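Local coordinates for histidine-containing phosphotransfer protein (Zea mays, PDB 1WN0) that probably relays phosphoryl groups, by way of an active histidine, from cytokinin sensor histidine kinases to response regulators, at residues 24-27 with 28-32; 78-81 with 82-85; 108-111 with 112-116; 117-120 with 121-125. All blocks are in the same frame, centred on the assembly; numbering follows the deposited sequence.

Contact 1: residues 24-27 with 28-32; sequences DEQF and QQLQM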
ATOM      1  N   ASP A  24      -6.411   2.575  -8.571  1.00 53.81           N
ATOM      2  CA  ASP A  24      -6.866   3.625  -9.523  1.00 55.17           C
ATOM      3  C   ASP A  24      -6.320   3.367 -11.018  1.00 56.51           C
ATOM      4  O   ASP A  24      -5.747   2.328 -11.306  1.00 55.66           O
ATOM      5  CB  ASP A  24      -6.485   4.999  -8.959  1.00 52.79           C
ATOM      6  CG  ASP A  24      -4.964   5.264  -8.985  1.00 55.06           C
ATOM      7  OD1 ASP A  24      -4.474   6.109  -8.190  1.00 58.43           O
ATOM      8  OD2 ASP A  24      -4.151   4.647  -9.691  1.00 52.84           O
ATOM      9  N   GLU A  25      -6.478   4.332 -11.915  1.00 59.28           N
ATOM     10  CA  GLU A  25      -5.876   4.339 -13.272  1.00 61.12           C
ATOM     11  C   GLU A  25      -4.348   4.127 -13.409  1.00 59.10           C
ATOM     12  O   GLU A  25      -3.887   3.568 -14.381  1.00 56.58           O
ATOM     13  CB  GLU A  25      -6.249   5.672 -14.017  1.00 62.89           C
ATOM     14  CG  GLU A  25      -5.850   6.952 -13.238  1.00 69.53           C
ATOM     15  CD  GLU A  25      -5.188   8.096 -14.085  1.00 77.59           C
ATOM     16  OE1 GLU A  25      -4.749   9.146 -13.418  1.00 72.22           O
ATOM     17  OE2 GLU A  25      -5.108   7.935 -15.390  1.00 78.54           O
ATOM     18  N   GLN A  26      -3.519   4.572 -12.506  1.00 58.88           N
ATOM     19  CA  GLN A  26      -2.154   4.146 -12.710  1.00 60.50           C
ATOM     20  C   GLN A  26      -2.087   2.614 -12.746  1.00 60.59           C
ATOM     21  O   GLN A  26      -1.438   2.089 -13.649  1.00 61.41           O
ATOM     22  CB  GLN A  26      -1.091   4.667 -11.727  1.00 62.47           C
ATOM     23  CG  GLN A  26       0.094   3.607 -11.539  1.00 64.87           C
ATOM     24  CD  GLN A  26       1.393   3.835 -12.345  1.00 68.16           C
ATOM     25  OE1 GLN A  26       1.727   3.106 -13.421  1.00 53.64           O
ATOM     26  NE2 GLN A  26       2.246   4.750 -11.725  1.00 67.81           N
ATOM     27  N   PHE A  27      -2.735   1.901 -11.805  1.00 58.69           N
ATOM     28  CA  PHE A  27      -2.681   0.460 -11.842  1.00 55.84           C
ATOM     29  C   PHE A  27      -3.075  -0.123 -13.181  1.00 56.20           C
ATOM     30  O   PHE A  27      -2.474  -1.091 -13.623  1.00 53.83           O
ATOM     31  CB  PHE A  27      -3.456  -0.225 -10.691  1.00 55.89           C
ATOM     32  CG  PHE A  27      -3.310  -1.733 -10.739  1.00 52.84           C
ATOM     33  CD1 PHE A  27      -4.316  -2.524 -11.291  1.00 51.89           C
ATOM     34  CD2 PHE A  27      -2.107  -2.324 -10.405  1.00 51.84           C
ATOM     35  CE1 PHE A  27      -4.168  -3.902 -11.402  1.00 51.91           C
ATOM     36  CE2 PHE A  27      -1.923  -3.696 -10.539  1.00 53.92           C
ATOM     37  CZ  PHE A  27      -2.963  -4.494 -11.039  1.00 52.85           C
ATOM     38  N   GLN A  28      -4.073   0.469 -13.836  1.00 57.17           N
ATOM     39  CA  GLN A  28      -4.517   0.079 -15.184  1.00 58.18           C
ATOM     40  C   GLN A  28      -3.361   0.051 -16.184  1.00 57.30           C
ATOM     41  O   GLN A  28      -3.209  -0.856 -17.034  1.00 55.86           O
ATOM     42  CB  GLN A  28      -5.534   1.125 -15.661  1.00 59.96           C
ATOM     43  CG  GLN A  28      -6.203   0.854 -17.064  1.00 67.66           C
ATOM     44  CD  GLN A  28      -7.620   0.309 -16.922  1.00 77.10           C
ATOM     45  OE1 GLN A  28      -7.868  -0.830 -17.357  1.00 84.41           O
ATOM     46  NE2 GLN A  28      -8.549   1.096 -16.278  1.00 78.68           N
ATOM     47  N   GLN A  29      -2.569   1.114 -16.099  1.00 56.36           N
ATOM     48  CA  GLN A  29      -1.404   1.309 -16.972  1.00 56.58           C
ATOM     49  C   GLN A  29      -0.391   0.166 -16.720  1.00 54.52           C
ATOM     50  O   GLN A  29       0.167  -0.422 -17.618  1.00 51.38           O
ATOM     51  CB  GLN A  29      -0.813   2.701 -16.706  1.00 57.30           C
ATOM     52  CG  GLN A  29      -0.167   3.347 -17.904  1.00 62.50           C
ATOM     53  CD  GLN A  29       1.313   3.715 -17.632  1.00 68.34           C
ATOM     54  OE1 GLN A  29       2.250   2.937 -17.896  1.00 61.43           O
ATOM     55  NE2 GLN A  29       1.503   4.927 -17.128  1.00 72.28           N
ATOM     56  N   LEU A  30      -0.274  -0.218 -15.469  1.00 54.27           N
ATOM     57  CA  LEU A  30       0.607  -1.311 -15.095  1.00 55.00           C
ATOM     58  C   LEU A  30       0.240  -2.611 -15.705  1.00 54.99           C
ATOM     59  O   LEU A  30       1.085  -3.330 -16.145  1.00 52.94           O
ATOM     60  CB  LEU A  30       0.597  -1.494 -13.588  1.00 54.20           C
ATOM     61  CG  LEU A  30       1.843  -1.221 -12.875  1.00 54.62           C
ATOM     62  CD1 LEU A  30       1.654  -1.716 -11.447  1.00 54.98           C
ATOM     63  CD2 LEU A  30       2.924  -1.954 -13.531  1.00 55.20           C
ATOM     64  N   GLN A  31      -1.044  -2.925 -15.666  1.00 57.56           N
ATOM     65  CA  GLN A  31      -1.506  -4.223 -16.017  1.00 60.02           C
ATOM     66  C   GLN A  31      -1.567  -4.320 -17.511  1.00 60.87           C
ATOM     67  O   GLN A  31      -1.540  -5.405 -18.085  1.00 61.64           O
ATOM     68  CB  GLN A  31      -2.920  -4.423 -15.420  1.00 61.55           C
ATOM     69  CG  GLN A  31      -3.336  -5.871 -14.907  1.00 63.57           C
ATOM     70  CD  GLN A  31      -2.254  -6.940 -14.622  1.00 63.08           C
ATOM     71  OE1 GLN A  31      -1.684  -7.008 -13.530  1.00 68.20           O
ATOM     72  NE2 GLN A  31      -2.077  -7.843 -15.561  1.00 68.07           N
ATOM     73  N   MET A  32      -1.716  -3.186 -18.167  1.00 62.13           N
ATOM     74  CA  MET A  32      -1.652  -3.128 -19.667  1.00 63.92           C
ATOM     75  C   MET A  32      -0.250  -3.673 -20.112  1.00 62.38           C
ATOM     76  O   MET A  32      -0.106  -4.332 -21.116  1.00 61.07           O
ATOM     77  CB  MET A  32      -1.955  -1.672 -20.195  1.00 64.54           C
ATOM     78  CG  MET A  32      -3.096  -1.443 -21.243  1.00 71.42           C
ATOM     79  SD  MET A  32      -4.722  -2.509 -21.328  1.00 79.45           S
ATOM     80  CE  MET A  32      -5.474  -2.293 -19.495  1.00 81.92           C
TER
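Phe27 lays its ring beside the side chains of the next helical turn, where CD2 comes within 3.9 Å of Leu30 CD1 and CZ within 3.8 Å of Gln31 OE1. The ring swings there because CG lies anti to the backbone N (chi1 -177°), beside the carbonyl carbon. Leu30 meets it at about a right angle, whereas Gln31 runs alongside in the same direction, its chain bent at chi2 and its amide plane inclined 47° to the ring. A large flat apolar residue suits this place, since Leu14 and Phe18 of helix 10-19 and Phe131 and Met134 of helix 110-138 also pack on it. One turn earlier the helix starts at Asp24, the N-cap, whose OD2 accepts a weak bond from Gln26 N at 2.9 Å; a short carboxylate can turn back toward an amide of the first turn in this way. Regular bonds follow, such as Gln31 N to Phe27 O at 3.1 Å. Gln26 and Gln29 lie on the outer side, their amides 4.1 Å apart between OE1 of Gln26 and NE2 of Gln29. Gln31 OE1 is buried against the ring without a polar partner in the model, which would probably carry a desolvation cost.

Contact 2: residues 78-81 with 82-85; sequences YVHQ and LKGS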
ATOM      1  N   TYR A  78       8.896   6.942   7.624  1.00 32.80           N
ATOM      2  CA  TYR A  78       8.385   5.585   7.235  1.00 32.98           C
ATOM      3  C   TYR A  78       7.113   5.701   6.458  1.00 30.90           C
ATOM      4  O   TYR A  78       6.948   5.107   5.391  1.00 30.67           O
ATOM      5  CB  TYR A  78       8.273   4.560   8.396  1.00 37.99           C
ATOM      6  CG  TYR A  78       9.548   3.877   8.780  1.00 38.16           C
ATOM      7  CD1 TYR A  78      10.192   3.063   7.892  1.00 52.93           C
ATOM      8  CD2 TYR A  78      10.082   4.007  10.050  1.00 48.83           C
ATOM      9  CE1 TYR A  78      11.401   2.423   8.232  1.00 55.85           C
ATOM     10  CE2 TYR A  78      11.272   3.434  10.386  1.00 50.48           C
ATOM     11  CZ  TYR A  78      11.938   2.660   9.474  1.00 53.87           C
ATOM     12  OH  TYR A  78      13.118   2.087   9.732  1.00 54.05           O
ATOM     13  N   VAL A  79       6.217   6.580   6.894  1.00 30.39           N
ATOM     14  CA  VAL A  79       4.996   6.799   6.120  1.00 30.74           C
ATOM     15  C   VAL A  79       5.276   7.305   4.773  1.00 30.39           C
ATOM     16  O   VAL A  79       4.576   6.914   3.804  1.00 30.30           O
ATOM     17  CB  VAL A  79       3.965   7.766   6.860  1.00 32.45           C
ATOM     18  CG1 VAL A  79       2.738   8.165   6.067  1.00 32.95           C
ATOM     19  CG2 VAL A  79       3.455   7.116   8.109  1.00 37.78           C
ATOM     20  N   HIS A  80       6.164   8.266   4.672  1.00 30.32           N
ATOM     21  CA  HIS A  80       6.561   8.785   3.364  1.00 34.48           C
ATOM     22  C   HIS A  80       7.033   7.680   2.362  1.00 34.74           C
ATOM     23  O   HIS A  80       6.540   7.623   1.228  1.00 34.34           O
ATOM     24  CB  HIS A  80       7.651   9.954   3.502  1.00 37.45           C
ATOM     25  CG  HIS A  80       8.063  10.551   2.188  1.00 44.18           C
ATOM     26  ND1 HIS A  80       7.218  11.371   1.446  1.00 52.88           N
ATOM     27  CD2 HIS A  80       9.221  10.428   1.456  1.00 50.03           C
ATOM     28  CE1 HIS A  80       7.823  11.691   0.302  1.00 50.86           C
ATOM     29  NE2 HIS A  80       9.037  11.142   0.290  1.00 51.46           N
ATOM     30  N   GLN A  81       7.822   6.706   2.847  1.00 34.48           N
ATOM     31  CA  GLN A  81       8.116   5.503   2.095  1.00 33.68           C
ATOM     32  C   GLN A  81       6.903   4.686   1.777  1.00 33.51           C
ATOM     33  O   GLN A  81       6.847   4.091   0.687  1.00 30.91           O
ATOM     34  CB  GLN A  81       9.108   4.591   2.796  1.00 35.54           C
ATOM     35  CG  GLN A  81      10.449   5.283   3.319  1.00 39.51           C
ATOM     36  CD  GLN A  81      11.344   4.286   4.188  1.00 53.70           C
ATOM     37  OE1 GLN A  81      11.221   3.053   4.067  1.00 59.35           O
ATOM     38  NE2 GLN A  81      12.232   4.847   5.066  1.00 58.99           N
ATOM     39  N   LEU A  82       5.958   4.555   2.720  1.00 32.52           N
ATOM     40  CA  LEU A  82       4.783   3.749   2.422  1.00 31.34           C
ATOM     41  C   LEU A  82       3.953   4.417   1.347  1.00 31.87           C
ATOM     42  O   LEU A  82       3.324   3.715   0.478  1.00 32.19           O
ATOM     43  CB  LEU A  82       3.949   3.487   3.691  1.00 31.47           C
ATOM     44  CG  LEU A  82       2.628   2.794   3.592  1.00 31.23           C
ATOM     45  CD1 LEU A  82       2.835   1.494   2.878  1.00 38.98           C
ATOM     46  CD2 LEU A  82       2.090   2.524   4.868  1.00 30.84           C
ATOM     47  N   LYS A  83       3.900   5.758   1.416  1.00 31.75           N
ATOM     48  CA  LYS A  83       3.208   6.556   0.391  1.00 34.00           C
ATOM     49  C   LYS A  83       3.779   6.310  -1.006  1.00 34.54           C
ATOM     50  O   LYS A  83       2.975   5.964  -1.971  1.00 35.78           O
ATOM     51  CB  LYS A  83       3.303   7.992   0.739  1.00 35.63           C
ATOM     52  CG  LYS A  83       2.621   8.962  -0.163  1.00 41.89           C
ATOM     53  CD  LYS A  83       3.095  10.422  -0.070  1.00 47.46           C
ATOM     54  CE  LYS A  83       2.827  11.067  -1.522  1.00 56.68           C
ATOM     55  NZ  LYS A  83       2.830  12.598  -1.643  1.00 59.26           N
ATOM     56  N   GLY A  84       5.103   6.424  -1.151  1.00 32.80           N
ATOM     57  CA  GLY A  84       5.764   6.144  -2.484  1.00 33.49           C
ATOM     58  C   GLY A  84       5.520   4.705  -2.941  1.00 33.55           C
ATOM     59  O   GLY A  84       5.205   4.388  -4.125  1.00 35.18           O
ATOM     60  N   SER A  85       5.538   3.764  -2.026  1.00 33.58           N
ATOM     61  CA  SER A  85       5.273   2.341  -2.409  1.00 33.87           C
ATOM     62  C   SER A  85       3.829   2.128  -2.886  1.00 36.08           C
ATOM     63  O   SER A  85       3.564   1.468  -3.877  1.00 34.34           O
ATOM     64  CB  SER A  85       5.578   1.456  -1.239  1.00 34.78           C
ATOM     65  OG  SER A  85       5.501   0.072  -1.532  1.00 32.33           O
TER
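His80 and Lys83 lie one turn apart on helix 72-88, the ring atom His80 ND1 coming 4.5 Å from Lys83 CD. This loose approach, made by a methylene rather than the ammonium, belongs to the polar side of the contact. Both side chains leave the helix with CG anti to the backbone N (chi1 -178° in each), and the lysine runs on extended, which carries Lys83 NZ to 5.5 Å from His80 ND1. His80 is the predicted phosphorylation site of this HPt domain, unmodified here, and it stands on the exposed side of a helix of the four-helix bundle, as access by partner proteins requires. Arg102 of helix 101-106 touches both residues.

The apolar side chains Val79 and Leu82 turn to other helices. Their branched chains suit the interior, where both meet Cys98 of helix 92-99.

Backbone bonds tie the two segments together. Lys83 N reaches Val79 O at 2.7 Å, and Gly84 N reaches His80 O at 3.0 Å with an N-H...O angle of 167°. Gly84, having no side chain, adds no bulk to the surface one turn beyond the histidine. Ser85 N bonds Gln81 O at 3.0 Å, and the small Ser85 side chain fits against Phe50 of helix 42-64.

Contact 3: residues 108-111 with 112-116; sequences KNRD and GCIMA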
ATOM      1  N   LYS A 108       2.280  15.302  16.904  1.00 32.56           N
ATOM      2  CA  LYS A 108       2.745  14.357  17.893  1.00 34.47           C
ATOM      3  C   LYS A 108       1.625  13.683  18.651  1.00 34.75           C
ATOM      4  O   LYS A 108       1.715  13.484  19.871  1.00 35.79           O
ATOM      5  CB  LYS A 108       3.685  15.028  18.898  1.00 32.31           C
ATOM      6  CG  LYS A 108       4.905  15.588  18.240  1.00 40.02           C
ATOM      7  CD  LYS A 108       5.720  16.516  19.293  1.00 47.69           C
ATOM      8  CE  LYS A 108       7.060  17.040  18.619  1.00 55.30           C
ATOM      9  NZ  LYS A 108       7.555  16.241  17.331  1.00 56.85           N
ATOM     10  N   ASN A 109       0.623  13.264  17.866  1.00 36.45           N
ATOM     11  CA  ASN A 109      -0.631  12.656  18.272  1.00 35.04           C
ATOM     12  C   ASN A 109      -0.440  11.131  18.037  1.00 33.76           C
ATOM     13  O   ASN A 109      -0.797  10.532  17.005  1.00 31.29           O
ATOM     14  CB  ASN A 109      -1.771  13.268  17.443  1.00 33.67           C
ATOM     15  CG  ASN A 109      -3.115  12.671  17.741  1.00 35.80           C
ATOM     16  OD1 ASN A 109      -3.237  11.713  18.550  1.00 33.96           O
ATOM     17  ND2 ASN A 109      -4.204  13.161  17.009  1.00 39.10           N
ATOM     18  N   ARG A 110       0.067  10.504  19.101  1.00 33.29           N
ATOM     19  CA  ARG A 110       0.129   9.067  19.105  1.00 35.00           C
ATOM     20  C   ARG A 110      -1.200   8.376  18.903  1.00 34.24           C
ATOM     21  O   ARG A 110      -1.280   7.469  18.084  1.00 33.88           O
ATOM     22  CB  ARG A 110       0.684   8.622  20.346  1.00 33.74           C
ATOM     23  CG  ARG A 110       1.108   7.221  20.416  1.00 36.82           C
ATOM     24  CD  ARG A 110       1.362   7.153  22.029  1.00 38.00           C
ATOM     25  NE  ARG A 110       2.171   6.147  22.054  1.00 34.75           N
ATOM     26  CZ  ARG A 110       3.275   6.062  22.577  1.00 35.72           C
ATOM     27  NH1 ARG A 110       3.623   6.849  23.485  1.00 27.51           N
ATOM     28  NH2 ARG A 110       3.929   4.938  22.272  1.00 34.33           N
ATOM     29  N   ASP A 111      -2.245   8.873  19.531  1.00 32.50           N
ATOM     30  CA  ASP A 111      -3.552   8.233  19.345  1.00 33.10           C
ATOM     31  C   ASP A 111      -3.883   8.188  17.874  1.00 32.19           C
ATOM     32  O   ASP A 111      -4.270   7.201  17.297  1.00 31.14           O
ATOM     33  CB  ASP A 111      -4.699   8.983  20.026  1.00 36.62           C
ATOM     34  CG  ASP A 111      -4.712   8.902  21.605  1.00 37.20           C
ATOM     35  OD1 ASP A 111      -5.246   9.870  22.223  1.00 42.11           O
ATOM     36  OD2 ASP A 111      -4.351   7.929  22.271  1.00 38.32           O
ATOM     37  N   GLY A 112      -3.717   9.298  17.230  1.00 33.79           N
ATOM     38  CA  GLY A 112      -4.180   9.397  15.865  1.00 31.94           C
ATOM     39  C   GLY A 112      -3.326   8.589  14.889  1.00 31.89           C
ATOM     40  O   GLY A 112      -3.810   8.106  13.905  1.00 28.95           O
ATOM     41  N   CYS A 113      -2.054   8.535  15.155  1.00 30.92           N
ATOM     42  CA  CYS A 113      -1.119   7.722  14.347  1.00 31.62           C
ATOM     43  C   CYS A 113      -1.470   6.260  14.512  1.00 30.12           C
ATOM     44  O   CYS A 113      -1.378   5.511  13.493  1.00 29.69           O
ATOM     45  CB  CYS A 113       0.342   7.896  14.689  1.00 29.79           C
ATOM     46  SG  CYS A 113       1.044   9.556  14.204  1.00 32.05           S
ATOM     47  N   ILE A 114      -1.892   5.840  15.693  1.00 28.94           N
ATOM     48  CA  ILE A 114      -2.213   4.393  15.898  1.00 28.49           C
ATOM     49  C   ILE A 114      -3.482   4.080  15.141  1.00 30.24           C
ATOM     50  O   ILE A 114      -3.668   2.984  14.601  1.00 31.13           O
ATOM     51  CB  ILE A 114      -2.281   4.043  17.347  1.00 30.58           C
ATOM     52  CG1 ILE A 114      -0.836   4.068  18.065  1.00 30.73           C
ATOM     53  CG2 ILE A 114      -2.923   2.735  17.585  1.00 31.48           C
ATOM     54  CD1 ILE A 114      -0.916   3.739  19.559  1.00 26.80           C
ATOM     55  N   MET A 115      -4.402   5.023  15.134  1.00 31.46           N
ATOM     56  CA  MET A 115      -5.645   4.789  14.430  1.00 32.11           C
ATOM     57  C   MET A 115      -5.315   4.817  12.993  1.00 31.78           C
ATOM     58  O   MET A 115      -5.817   3.994  12.283  1.00 34.96           O
ATOM     59  CB  MET A 115      -6.669   5.878  14.766  1.00 32.12           C
ATOM     60  CG  MET A 115      -6.962   6.008  16.179  1.00 36.85           C
ATOM     61  SD  MET A 115      -8.167   7.323  16.766  1.00 43.18           S
ATOM     62  CE  MET A 115      -9.557   6.673  16.233  1.00 45.61           C
ATOM     63  N   ALA A 116      -4.557   5.811  12.472  1.00 29.61           N
ATOM     64  CA  ALA A 116      -4.356   5.781  11.037  1.00 29.02           C
ATOM     65  C   ALA A 116      -3.548   4.589  10.636  1.00 29.84           C
ATOM     66  O   ALA A 116      -3.790   3.964   9.597  1.00 28.26           O
ATOM     67  CB  ALA A 116      -3.655   7.000  10.586  1.00 30.99           C
TER
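Asp111 O receives Met115 N at 3.1 Å, while Met115 CG passes close beside the same oxygen. The Asp111 carboxylate is sent outward from the first turn of helix 110-138. An acidic residue is well placed here, because its negative charge would interact favourably with the helix dipole.

Gly112 gives its amide to the side chain of Asn109: N to OD1 is 2.8 Å. The donor stands well above the plane of the asparagine amide, 64° out of it, so the bond does not use a lone-pair direction. This is N-capping: Asn109, with CG anti to its own N (chi1 178°), turns its amide over the helix start. Lys108 before it ends the preceding helix in a Schellman motif, so one helix stops and the last long helix of the HPt four-helix bundle begins within a few residues. Having no CB, Gly112 lets the Asn109 amide lie close.

Arg110 lies alongside Ile114, CG to CD1 4.1 Å, the two chains running abreast. Its extended chain carries the guanidinium beyond this apolar stem to the carbonyls of Leu65 and Gln67, both bonded by NH2.

Contact 4: residues 117-120 with 121-125; sequences LAVV and RNEFY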
ATOM      1  N   LEU A 117      -2.589   4.173  11.486  1.00 29.30           N
ATOM      2  CA  LEU A 117      -1.944   2.911  11.161  1.00 30.34           C
ATOM      3  C   LEU A 117      -2.866   1.751  11.022  1.00 31.55           C
ATOM      4  O   LEU A 117      -2.632   0.912  10.102  1.00 32.24           O
ATOM      5  CB  LEU A 117      -0.863   2.518  12.112  1.00 32.22           C
ATOM      6  CG  LEU A 117       0.056   1.319  11.822  1.00 33.90           C
ATOM      7  CD1 LEU A 117       0.795   1.616  10.468  1.00 33.22           C
ATOM      8  CD2 LEU A 117       1.060   1.120  12.961  1.00 32.89           C
ATOM      9  N   ALA A 118      -3.863   1.599  11.930  1.00 31.16           N
ATOM     10  CA  ALA A 118      -4.813   0.478  11.758  1.00 32.37           C
ATOM     11  C   ALA A 118      -5.633   0.637  10.501  1.00 32.42           C
ATOM     12  O   ALA A 118      -6.059  -0.352   9.905  1.00 33.09           O
ATOM     13  CB  ALA A 118      -5.800   0.394  12.981  1.00 32.14           C
ATOM     14  N   VAL A 119      -5.997   1.891  10.134  1.00 33.01           N
ATOM     15  CA  VAL A 119      -6.762   2.003   8.890  1.00 34.92           C
ATOM     16  C   VAL A 119      -5.878   1.510   7.755  1.00 36.74           C
ATOM     17  O   VAL A 119      -6.306   0.853   6.859  1.00 35.05           O
ATOM     18  CB  VAL A 119      -7.118   3.467   8.549  1.00 35.30           C
ATOM     19  CG1 VAL A 119      -7.693   3.583   7.064  1.00 33.80           C
ATOM     20  CG2 VAL A 119      -8.131   4.007   9.514  1.00 37.49           C
ATOM     21  N   VAL A 120      -4.636   1.966   7.757  1.00 39.29           N
ATOM     22  CA  VAL A 120      -3.699   1.588   6.650  1.00 41.18           C
ATOM     23  C   VAL A 120      -3.387   0.096   6.565  1.00 40.16           C
ATOM     24  O   VAL A 120      -3.402  -0.556   5.429  1.00 37.57           O
ATOM     25  CB  VAL A 120      -2.492   2.532   6.593  1.00 39.75           C
ATOM     26  CG1 VAL A 120      -1.304   1.976   7.276  1.00 45.13           C
ATOM     27  CG2 VAL A 120      -2.205   2.852   5.178  1.00 45.99           C
ATOM     28  N   ARG A 121      -3.245  -0.490   7.742  1.00 38.41           N
ATOM     29  CA  ARG A 121      -3.149  -1.984   7.870  1.00 40.08           C
ATOM     30  C   ARG A 121      -4.337  -2.717   7.286  1.00 40.19           C
ATOM     31  O   ARG A 121      -4.133  -3.619   6.461  1.00 41.79           O
ATOM     32  CB  ARG A 121      -3.038  -2.446   9.300  1.00 41.05           C
ATOM     33  CG  ARG A 121      -2.634  -3.890   9.505  1.00 41.81           C
ATOM     34  CD  ARG A 121      -2.540  -4.320  11.009  1.00 38.95           C
ATOM     35  NE  ARG A 121      -1.335  -3.788  11.639  1.00 43.72           N
ATOM     36  CZ  ARG A 121      -1.289  -2.744  12.482  1.00 48.42           C
ATOM     37  NH1 ARG A 121      -2.374  -2.050  12.824  1.00 44.64           N
ATOM     38  NH2 ARG A 121      -0.129  -2.364  13.001  1.00 52.29           N
ATOM     39  N   ASN A 122      -5.554  -2.294   7.596  1.00 40.49           N
ATOM     40  CA  ASN A 122      -6.713  -2.940   6.993  1.00 41.14           C
ATOM     41  C   ASN A 122      -6.788  -2.813   5.523  1.00 40.18           C
ATOM     42  O   ASN A 122      -7.021  -3.826   4.857  1.00 39.25           O
ATOM     43  CB  ASN A 122      -8.032  -2.446   7.598  1.00 43.33           C
ATOM     44  CG  ASN A 122      -8.184  -2.940   9.053  1.00 50.08           C
ATOM     45  OD1 ASN A 122      -7.762  -4.032   9.369  1.00 56.48           O
ATOM     46  ND2 ASN A 122      -8.716  -2.109   9.935  1.00 54.89           N
ATOM     47  N   GLU A 123      -6.528  -1.590   4.990  1.00 38.90           N
ATOM     48  CA  GLU A 123      -6.629  -1.319   3.539  1.00 36.37           C
ATOM     49  C   GLU A 123      -5.475  -2.061   2.803  1.00 36.43           C
ATOM     50  O   GLU A 123      -5.601  -2.594   1.634  1.00 33.07           O
ATOM     51  CB  GLU A 123      -6.481   0.163   3.309  1.00 37.74           C
ATOM     52  CG  GLU A 123      -7.730   0.966   3.672  1.00 40.16           C
ATOM     53  CD  GLU A 123      -7.558   2.486   3.705  1.00 37.11           C
ATOM     54  OE1 GLU A 123      -8.555   3.197   3.668  1.00 47.04           O
ATOM     55  OE2 GLU A 123      -6.473   2.975   3.722  1.00 36.90           O
ATOM     56  N   PHE A 124      -4.332  -2.090   3.436  1.00 33.59           N
ATOM     57  CA  PHE A 124      -3.268  -2.904   2.907  1.00 35.68           C
ATOM     58  C   PHE A 124      -3.576  -4.454   2.837  1.00 39.43           C
ATOM     59  O   PHE A 124      -3.539  -5.044   1.721  1.00 40.50           O
ATOM     60  CB  PHE A 124      -1.926  -2.632   3.585  1.00 34.51           C
ATOM     61  CG  PHE A 124      -0.913  -3.538   3.159  1.00 33.15           C
ATOM     62  CD1 PHE A 124      -0.506  -3.530   1.874  1.00 34.72           C
ATOM     63  CD2 PHE A 124      -0.455  -4.513   4.025  1.00 38.58           C
ATOM     64  CE1 PHE A 124       0.392  -4.456   1.430  1.00 38.15           C
ATOM     65  CE2 PHE A 124       0.493  -5.402   3.653  1.00 40.95           C
ATOM     66  CZ  PHE A 124       0.959  -5.394   2.380  1.00 37.54           C
ATOM     67  N   TYR A 125      -3.978  -5.080   3.975  1.00 41.70           N
ATOM     68  CA  TYR A 125      -4.283  -6.509   3.982  1.00 42.15           C
ATOM     69  C   TYR A 125      -5.318  -6.802   2.900  1.00 44.13           C
ATOM     70  O   TYR A 125      -5.148  -7.743   2.157  1.00 44.07           O
ATOM     71  CB  TYR A 125      -4.751  -6.971   5.348  1.00 42.89           C
ATOM     72  CG  TYR A 125      -3.665  -6.982   6.423  1.00 45.27           C
ATOM     73  CD1 TYR A 125      -2.301  -6.901   6.114  1.00 41.97           C
ATOM     74  CD2 TYR A 125      -4.001  -7.141   7.758  1.00 49.35           C
ATOM     75  CE1 TYR A 125      -1.303  -6.943   7.153  1.00 47.78           C
ATOM     76  CE2 TYR A 125      -2.983  -7.191   8.778  1.00 46.32           C
ATOM     77  CZ  TYR A 125      -1.662  -7.119   8.416  1.00 43.53           C
ATOM     78  OH  TYR A 125      -0.708  -7.139   9.372  1.00 53.63           O
TER
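Arg121 folds its guanidinium back over the preceding turn, bringing NH2 to 3.7 Å from Leu117 CD2 and NH1 to 3.7 Å from Ala118 CA. Leu117 and Arg121 stand four residues apart on helix 110-138, the long helix that contributes to the four-helix bundle of the HPt domain. Arginine suits a border between interior and solvent: its aliphatic stem can pack while the charged end lies against the methyl end of Leu117. A bend at chi3 (-75°) in an otherwise extended chain turns the group back, and the side chains of Leu117 and Arg121 cross at a slant.

On another side of the helix Val119 and Glu123 lie next to each other and leave the helix in a like direction, with Val119 CG1 3.5 Å from Glu123 OE1. The glutamate's extended chain passes Val119 O with CG and brings the carboxylate against CG1. Its other oxygen, OE2, has a hydrogen bond from outside the segments, to the hydroxyl of Thr97. That threonine, on helix 92-99, also touches Val119 and Val120, and the hydrogen bond would help to hold the carboxylate beside Val119.

Further out, the buried Leu117 meets Leu61 of helix 42-64. Phe124 reaches into the same helix, touching Ala54 and Ile58, while its ring meets that of Phe50 at a steep angle; a large ring can fill the interface between helices.

Beneath these side chains the backbone bonds are regular, as in Arg121 N to Leu117 O at 2.8 Å and Phe124 N to Val120 O at 2.7 Å. Within 121-125, Arg121 CG rests 3.3 Å above one face of the Tyr125 ring, offset toward its rim.

In the fold
Contacts 1 to 4 follow one another in series along a mainly helical chain. Contact 1 starts helix 25-34, contact 2 occupies the middle of helix 72-88, and contacts 3 and 4 share helix 110-138, adjoining in sequence with centres 13 Å apart. Contacts 1 and 3 are the most distant pair, their centres 32 Å apart on opposite sides of the chain's centre. Contacts 2 and 4 touch through the interior, Leu82 CD2 lying 4.2 Å from Val120 CG1, which joins the helix bearing the predicted phosphohistidine to the long final helix. This apolar touch lies behind the predicted phosphorylation site, an arrangement consistent with presenting the histidine to partner proteins.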